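Local coordinates for protein aminopeptidase N (Francisella tularensis subsp. tularensis, PDB 5DLL) that probably degrades intracellular peptides as a zinc-dependent M1-family aminopeptidase, releasing N-terminal amino acids, preferably alanine, at residues K414-Y419 / D431-A436; K163-L168 / A203-S208; A363-D368 / S455-I460. All blocks are in the same frame, centred on the assembly; numbering follows the deposited sequence.

Contact 1: residues K414-Y419 / D431-A436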
# COMPACT_ATOMS: atom_id res chain seq x y z
N LYS A 414 12.24 -18.62 13.22
CA LYS A 414 12.89 -19.90 12.88
C LYS A 414 12.66 -20.25 11.40
O LYS A 414 13.54 -20.81 10.74
CB LYS A 414 12.37 -21.05 13.75
CG LYS A 414 12.98 -21.17 15.13
CD LYS A 414 12.43 -22.40 15.83
CE LYS A 414 13.02 -22.60 17.22
NZ LYS A 414 12.55 -21.58 18.20
N GLY A 415 11.46 -19.96 10.91
CA GLY A 415 11.10 -20.21 9.52
C GLY A 415 11.75 -19.25 8.54
O GLY A 415 12.10 -19.65 7.43
N MET A 416 11.91 -17.98 8.94
CA MET A 416 12.65 -17.00 8.14
C MET A 416 14.12 -17.39 8.07
O MET A 416 14.72 -17.40 7.00
CB MET A 416 12.55 -15.59 8.75
CG MET A 416 11.15 -15.01 8.79
SD MET A 416 10.42 -14.80 7.16
CE MET A 416 11.57 -13.63 6.43
N LYS A 417 14.69 -17.70 9.24
CA LYS A 417 16.07 -18.16 9.35
C LYS A 417 16.36 -19.29 8.35
O LYS A 417 17.37 -19.24 7.63
CB LYS A 417 16.33 -18.63 10.79
CG LYS A 417 17.75 -19.09 11.10
CD LYS A 417 18.63 -17.95 11.58
CE LYS A 417 20.02 -18.45 11.95
NZ LYS A 417 20.83 -17.41 12.65
N LEU A 418 15.48 -20.29 8.29
CA LEU A 418 15.64 -21.43 7.38
C LEU A 418 15.38 -21.05 5.92
O LEU A 418 16.04 -21.55 5.01
CB LEU A 418 14.70 -22.58 7.77
CG LEU A 418 14.91 -23.90 7.02
CD1 LEU A 418 16.28 -24.49 7.34
CD2 LEU A 418 13.80 -24.90 7.34
N TYR A 419 14.39 -20.18 5.70
CA TYR A 419 14.06 -19.69 4.36
C TYR A 419 15.28 -19.11 3.65
O TYR A 419 15.52 -19.42 2.49
CB TYR A 419 12.94 -18.64 4.45
CG TYR A 419 12.55 -17.99 3.14
CD1 TYR A 419 11.83 -18.69 2.18
CD2 TYR A 419 12.88 -16.66 2.87
CE1 TYR A 419 11.46 -18.10 0.98
CE2 TYR A 419 12.51 -16.05 1.68
CZ TYR A 419 11.80 -16.77 0.73
OH TYR A 419 11.44 -16.17 -0.45
N ASP A 431 5.31 -21.92 -2.53
CA ASP A 431 5.40 -23.21 -1.86
C ASP A 431 6.73 -23.38 -1.12
O ASP A 431 6.76 -24.01 -0.06
CB ASP A 431 5.18 -24.37 -2.85
CG ASP A 431 3.70 -24.68 -3.06
OD1 ASP A 431 2.88 -23.73 -3.09
OD2 ASP A 431 3.36 -25.87 -3.19
N ASP A 432 7.81 -22.83 -1.67
CA ASP A 432 9.12 -22.88 -1.00
C ASP A 432 9.12 -22.14 0.35
O ASP A 432 9.81 -22.55 1.28
CB ASP A 432 10.22 -22.32 -1.91
CG ASP A 432 10.49 -23.20 -3.13
OD1 ASP A 432 10.62 -24.43 -2.97
OD2 ASP A 432 10.59 -22.65 -4.24
N PHE A 433 8.36 -21.05 0.43
CA PHE A 433 8.26 -20.26 1.66
C PHE A 433 7.51 -21.03 2.74
O PHE A 433 7.95 -21.10 3.89
CB PHE A 433 7.56 -18.92 1.39
CG PHE A 433 7.34 -18.08 2.63
CD1 PHE A 433 8.38 -17.34 3.17
CD2 PHE A 433 6.10 -18.03 3.25
CE1 PHE A 433 8.19 -16.57 4.30
CE2 PHE A 433 5.90 -17.26 4.39
CZ PHE A 433 6.94 -16.52 4.91
N VAL A 434 6.39 -21.63 2.35
CA VAL A 434 5.57 -22.41 3.27
C VAL A 434 6.33 -23.65 3.77
O VAL A 434 6.19 -24.02 4.93
CB VAL A 434 4.24 -22.85 2.61
CG1 VAL A 434 3.46 -23.79 3.52
CG2 VAL A 434 3.40 -21.63 2.26
N ASN A 435 7.12 -24.27 2.90
CA ASN A 435 7.92 -25.43 3.29
C ASN A 435 8.95 -25.09 4.36
O ASN A 435 9.09 -25.83 5.33
CB ASN A 435 8.61 -26.05 2.07
CG ASN A 435 7.64 -26.73 1.12
OD1 ASN A 435 6.51 -27.05 1.47
ND2 ASN A 435 8.09 -26.95 -0.11
N ALA A 436 9.66 -23.97 4.19
CA ALA A 436 10.65 -23.52 5.17
C ALA A 436 10.00 -23.19 6.52
O ALA A 436 10.55 -23.49 7.58
CB ALA A 436 11.39 -22.29 4.64
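Tyr419 and Ala436, with CA atoms 5.2 Å apart, are the nearest CA pair between 414-419 and 431-436, two helical segments whose axes run 125° apart and come within 8.9 Å. They belong to consecutive helices, 390-423 and 430-439, of the thermolysin-like catalytic domain, and the contact is a buried apolar helix-helix interface. The methyl of Ala436 packs on Tyr419: its CB lies 3.7 Å from Tyr419 CA and also touches Tyr419 CB. Beside it, Leu418 reaches across with CD2 alone, which rests against the carbonyl O of Ala436 at 3.6 Å.

The aromatic part is a T-shaped stack. Tyr419 points CG away from its own backbone N (chi1 177°), which carries the ring across to the second helix. Phe433 then drives its edge into one face of that ring, nearer the rim than the middle, with the planes at 78° and the centroids 5.4 Å apart. Leu330 of helix 328-346 touches both aromatic side chains, and that helix also carries the zinc ligand Glu332; the tyrosine side chain is about 13 Å from the zinc ion. Met416 folds back through its bent chain to make a Met-aromatic contact in which SD meets the phenylalanine at its edge, 4.0 Å from Phe433 CE1.

Contact 2: residues K163-L168 / A203-S208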
# COMPACT_ATOMS: atom_id res chain seq x y z
N LYS A 163 28.18 17.91 -16.43
CA LYS A 163 26.75 17.63 -16.43
C LYS A 163 26.33 16.46 -15.54
O LYS A 163 25.22 16.47 -14.99
CB LYS A 163 26.26 17.38 -17.86
CG LYS A 163 26.33 18.62 -18.75
CD LYS A 163 25.62 18.42 -20.08
CE LYS A 163 26.40 17.50 -21.00
NZ LYS A 163 25.78 17.40 -22.35
N TYR A 164 27.20 15.46 -15.39
CA TYR A 164 26.86 14.25 -14.64
C TYR A 164 27.93 13.88 -13.61
O TYR A 164 28.59 12.85 -13.73
CB TYR A 164 26.62 13.08 -15.62
CG TYR A 164 25.68 13.46 -16.73
CD1 TYR A 164 24.33 13.70 -16.48
CD2 TYR A 164 26.13 13.62 -18.04
CE1 TYR A 164 23.46 14.07 -17.49
CE2 TYR A 164 25.27 13.99 -19.06
CZ TYR A 164 23.94 14.21 -18.78
OH TYR A 164 23.08 14.57 -19.79
N PRO A 165 28.11 14.74 -12.59
CA PRO A 165 29.12 14.46 -11.57
C PRO A 165 28.74 13.28 -10.66
O PRO A 165 29.62 12.64 -10.07
CB PRO A 165 29.19 15.77 -10.77
CG PRO A 165 27.89 16.45 -11.01
CD PRO A 165 27.44 16.04 -12.38
N ILE A 166 27.44 13.00 -10.56
CA ILE A 166 26.96 11.88 -9.77
C ILE A 166 26.62 10.75 -10.73
O ILE A 166 25.72 10.89 -11.55
CB ILE A 166 25.71 12.28 -8.94
CG1 ILE A 166 26.06 13.40 -7.95
CG2 ILE A 166 25.12 11.07 -8.22
CD1 ILE A 166 27.19 13.09 -7.00
N ILE A 167 27.35 9.65 -10.62
CA ILE A 167 27.14 8.48 -11.48
C ILE A 167 27.04 7.21 -10.63
O ILE A 167 28.04 6.70 -10.13
CB ILE A 167 28.24 8.35 -12.57
CG1 ILE A 167 29.64 8.60 -12.01
CG2 ILE A 167 27.98 9.34 -13.71
CD1 ILE A 167 30.75 8.31 -12.99
N LEU A 168 25.81 6.71 -10.47
CA LEU A 168 25.51 5.67 -9.50
C LEU A 168 24.98 4.40 -10.14
O LEU A 168 24.40 4.43 -11.23
CB LEU A 168 24.48 6.17 -8.50
CG LEU A 168 24.67 7.58 -7.93
CD1 LEU A 168 23.55 7.88 -6.94
CD2 LEU A 168 26.03 7.73 -7.27
N ALA A 203 22.53 9.00 -13.30
CA ALA A 203 23.59 9.96 -13.56
C ALA A 203 23.02 11.37 -13.69
O ALA A 203 22.11 11.60 -14.48
CB ALA A 203 24.36 9.59 -14.82
N GLY A 204 23.56 12.31 -12.91
CA GLY A 204 23.05 13.68 -12.92
C GLY A 204 23.82 14.64 -12.05
O GLY A 204 24.81 14.27 -11.41
N ASP A 205 23.36 15.88 -12.03
CA ASP A 205 23.87 16.91 -11.13
C ASP A 205 22.93 16.99 -9.91
O ASP A 205 21.95 17.74 -9.91
CB ASP A 205 23.94 18.25 -11.88
CG ASP A 205 24.75 19.31 -11.15
OD1 ASP A 205 25.12 19.10 -9.97
OD2 ASP A 205 25.01 20.37 -11.76
N LEU A 206 23.24 16.20 -8.88
CA LEU A 206 22.36 16.06 -7.72
C LEU A 206 23.06 16.42 -6.42
O LEU A 206 24.21 16.03 -6.19
CB LEU A 206 21.85 14.62 -7.62
CG LEU A 206 20.92 14.16 -8.75
CD1 LEU A 206 20.64 12.67 -8.63
CD2 LEU A 206 19.62 14.95 -8.75
N ALA A 207 22.34 17.16 -5.57
CA ALA A 207 22.75 17.38 -4.18
C ALA A 207 22.56 16.10 -3.38
O ALA A 207 21.89 15.16 -3.83
CB ALA A 207 21.94 18.51 -3.57
N SER A 208 23.15 16.05 -2.19
CA SER A 208 23.13 14.85 -1.38
C SER A 208 23.12 15.12 0.13
O SER A 208 23.65 16.13 0.59
CB SER A 208 24.33 13.97 -1.72
OG SER A 208 25.55 14.62 -1.42
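Ile166 and Gly204 are joined by a pair of backbone hydrogen bonds, Ile166 N to Gly204 O at 3.0 Å and Gly204 N to Ile166 O at 2.9 Å, the mark of an antiparallel hydrogen-bonded pair. The next pair, Ile167 with Ala203, is non-hydrogen-bonded, and there Ile167 CG2 packs on the methyl of Ala203. Ile166 O has a second partner in Ala203 CA, whose C-H also points at it.

Tyr164, just ahead of the strand, is the side chain to follow outward. Its CB lies 4.2 Å from Ala203 CB. CG then stands beside the backbone N and opposite the carbonyl carbon (chi1 -49°), a turn that sets CD1 against Ala203 and Gly204 while the rest of the ring leads off across the run of that segment. CD1 is 3.7 Å from Ala203 O and meets Gly204 CA, which comes in at the ring edge, close to its plane; CE1 also comes near Ala203 O. At the tip, OH is hydrogen-bonded to Lys123 NZ. One face of the ring carries Lys163 CB, and Phe128 meets the ring at an inclined angle.

Pro165 follows, its CD against Gly204 O and its CG 4.0 Å from Asp205 OD1. On the face that carries its own side chain, Ile166 CG1 reaches Leu206 O at 3.7 Å and, less closely, Leu206 CB.

Strand 166-169, in the M1 N-terminal domain, is an outermost strand of a four-stranded antiparallel sheet in which 201-204 lies between it and 128-131. Past Asp205 and Leu206 the chain enters strand 207-214, at one border of a different, five-stranded sheet, whose Tyr226 on strand 220-227 touches both Ile166 and Leu206.

Contact 3: residues A363-D368 / S455-I460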
# COMPACT_ATOMS: atom_id res chain seq x y z
N ALA A 363 -11.72 -2.94 -0.14
CA ALA A 363 -11.29 -3.17 -1.52
C ALA A 363 -11.11 -4.65 -1.88
O ALA A 363 -11.56 -5.09 -2.93
CB ALA A 363 -9.99 -2.43 -1.79
N GLN A 364 -10.46 -5.40 -1.00
CA GLN A 364 -10.11 -6.79 -1.30
C GLN A 364 -11.36 -7.66 -1.40
O GLN A 364 -11.53 -8.41 -2.36
CB GLN A 364 -9.14 -7.35 -0.25
CG GLN A 364 -8.31 -8.53 -0.72
CD GLN A 364 -9.10 -9.82 -0.82
OE1 GLN A 364 -9.87 -10.16 0.09
NE2 GLN A 364 -8.92 -10.55 -1.91
N PHE A 365 -12.22 -7.56 -0.39
CA PHE A 365 -13.51 -8.24 -0.41
C PHE A 365 -14.32 -7.82 -1.63
O PHE A 365 -14.97 -8.66 -2.26
CB PHE A 365 -14.30 -7.93 0.88
CG PHE A 365 -13.92 -8.78 2.07
CD1 PHE A 365 -12.71 -9.47 2.12
CD2 PHE A 365 -14.77 -8.86 3.16
CE1 PHE A 365 -12.37 -10.23 3.23
CE2 PHE A 365 -14.44 -9.62 4.27
CZ PHE A 365 -13.24 -10.31 4.31
N ALA A 366 -14.27 -6.53 -1.97
CA ALA A 366 -14.98 -6.01 -3.15
C ALA A 366 -14.43 -6.58 -4.46
O ALA A 366 -15.19 -6.81 -5.40
CB ALA A 366 -14.92 -4.49 -3.18
N GLU A 367 -13.11 -6.79 -4.51
CA GLU A 367 -12.46 -7.41 -5.66
C GLU A 367 -12.81 -8.90 -5.80
O GLU A 367 -13.01 -9.39 -6.91
CB GLU A 367 -10.94 -7.23 -5.56
CG GLU A 367 -10.17 -7.69 -6.79
CD GLU A 367 -8.73 -7.22 -6.79
OE1 GLU A 367 -8.01 -7.50 -5.81
OE2 GLU A 367 -8.32 -6.57 -7.78
N ASP A 368 -12.88 -9.61 -4.67
CA ASP A 368 -13.24 -11.03 -4.68
C ASP A 368 -14.74 -11.25 -4.94
O ASP A 368 -15.14 -12.37 -5.29
CB ASP A 368 -12.83 -11.71 -3.36
CG ASP A 368 -11.40 -12.24 -3.38
OD1 ASP A 368 -10.75 -12.29 -4.46
OD2 ASP A 368 -10.91 -12.63 -2.29
N SER A 455 -9.74 -18.80 -4.77
CA SER A 455 -10.25 -17.44 -4.92
C SER A 455 -11.46 -17.22 -4.01
O SER A 455 -12.06 -18.17 -3.51
CB SER A 455 -10.64 -17.20 -6.38
OG SER A 455 -11.08 -15.87 -6.59
N GLY A 456 -11.81 -15.95 -3.79
CA GLY A 456 -13.01 -15.60 -3.03
C GLY A 456 -12.84 -15.50 -1.53
O GLY A 456 -11.91 -16.08 -0.95
N THR A 457 -13.76 -14.77 -0.90
CA THR A 457 -13.81 -14.57 0.54
C THR A 457 -14.59 -15.70 1.20
O THR A 457 -15.74 -15.94 0.82
CB THR A 457 -14.52 -13.24 0.88
OG1 THR A 457 -13.86 -12.15 0.22
CG2 THR A 457 -14.54 -12.99 2.38
N PRO A 458 -14.00 -16.40 2.18
CA PRO A 458 -14.78 -17.40 2.92
C PRO A 458 -15.75 -16.79 3.94
O PRO A 458 -15.41 -15.81 4.61
CB PRO A 458 -13.72 -18.25 3.62
CG PRO A 458 -12.41 -17.87 3.02
CD PRO A 458 -12.56 -16.47 2.51
N ASN A 459 -16.94 -17.37 4.04
CA ASN A 459 -17.95 -16.96 5.01
C ASN A 459 -17.99 -17.95 6.18
O ASN A 459 -18.16 -19.15 5.96
CB ASN A 459 -19.33 -16.91 4.36
CG ASN A 459 -19.42 -15.87 3.26
OD1 ASN A 459 -19.58 -14.68 3.52
ND2 ASN A 459 -19.32 -16.32 2.01
N ILE A 460 -17.85 -17.44 7.40
CA ILE A 460 -17.83 -18.30 8.58
C ILE A 460 -19.14 -18.18 9.36
O ILE A 460 -19.47 -17.12 9.90
CB ILE A 460 -16.65 -17.96 9.52
CG1 ILE A 460 -15.34 -17.82 8.74
CG2 ILE A 460 -16.52 -19.01 10.62
CD1 ILE A 460 -14.93 -19.05 7.96
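Asp368 OD2, which lies against Gly456 across the contact, accepts a hydrogen bond from Gln364 NE2 at 2.9 Å with an angle of 159° at the hydrogen. The amide comes down on the carboxylate from above its plane, while the oxygen stays close to the plane of the amide. Gln364 NE2 also bonds Thr391 OG1, and Lys395 adds a weak, long ion pair to the same OD2; both partners sit on helix 390-423. Gln364 and Asp368 stand one turn apart on helix 349-369, so this bond runs along the helix.

The carboxylate held in this way packs against the glycine backbone: Asp368 OD2 is 3.5 Å from Gly456 C, and Asp368 CG is 3.7 Å from Gly456 CA. Thr457 carries the rest. With CG2 anti to the backbone N, the methyl comes down over the face of Phe365, a CH-pi contact 3.7 Å from the ring centroid and 17° off the normal. Thr457 OG1 lies over the same face, 3.5 Å from Phe365 CD1, and reaches Asp368 CB. Lys545 of strand 545-547 touches both Phe365 and Thr457.

Here the catalytic domain meets the start of the Ig-like domain. Gln364 and Asp368 are tied to their own helix and to helix 390-423, while Ser455 is bonded to Gln487 and Lys490. Between these two segments, then, the domains meet by van der Waals and CH-pi contact rather than by hydrogen bonds or ion pairs.

Contacts 1 and 3 are buried, whereas contact 2 is partly buried, with Lys163 and Asp205 exposed. Helix 390-423 links contacts 1 and 3: it supplies one half of contact 1 and also Thr391 and Lys395, polar partners of Gln364 and Asp368 in contact 3. Along the chain, contact 1 is nested in the loop that contact 3 closes, yet their nearest atoms are about 14 Å apart. Contact 2 comes earlier and lies on the other side of the chain's centre from contact 3. Chemistry follows place: aromatic and sulfur packing within the catalytic domain, paired backbone bonds at the border strand of a sheet, and a threonine methyl over a ring where two domains meet.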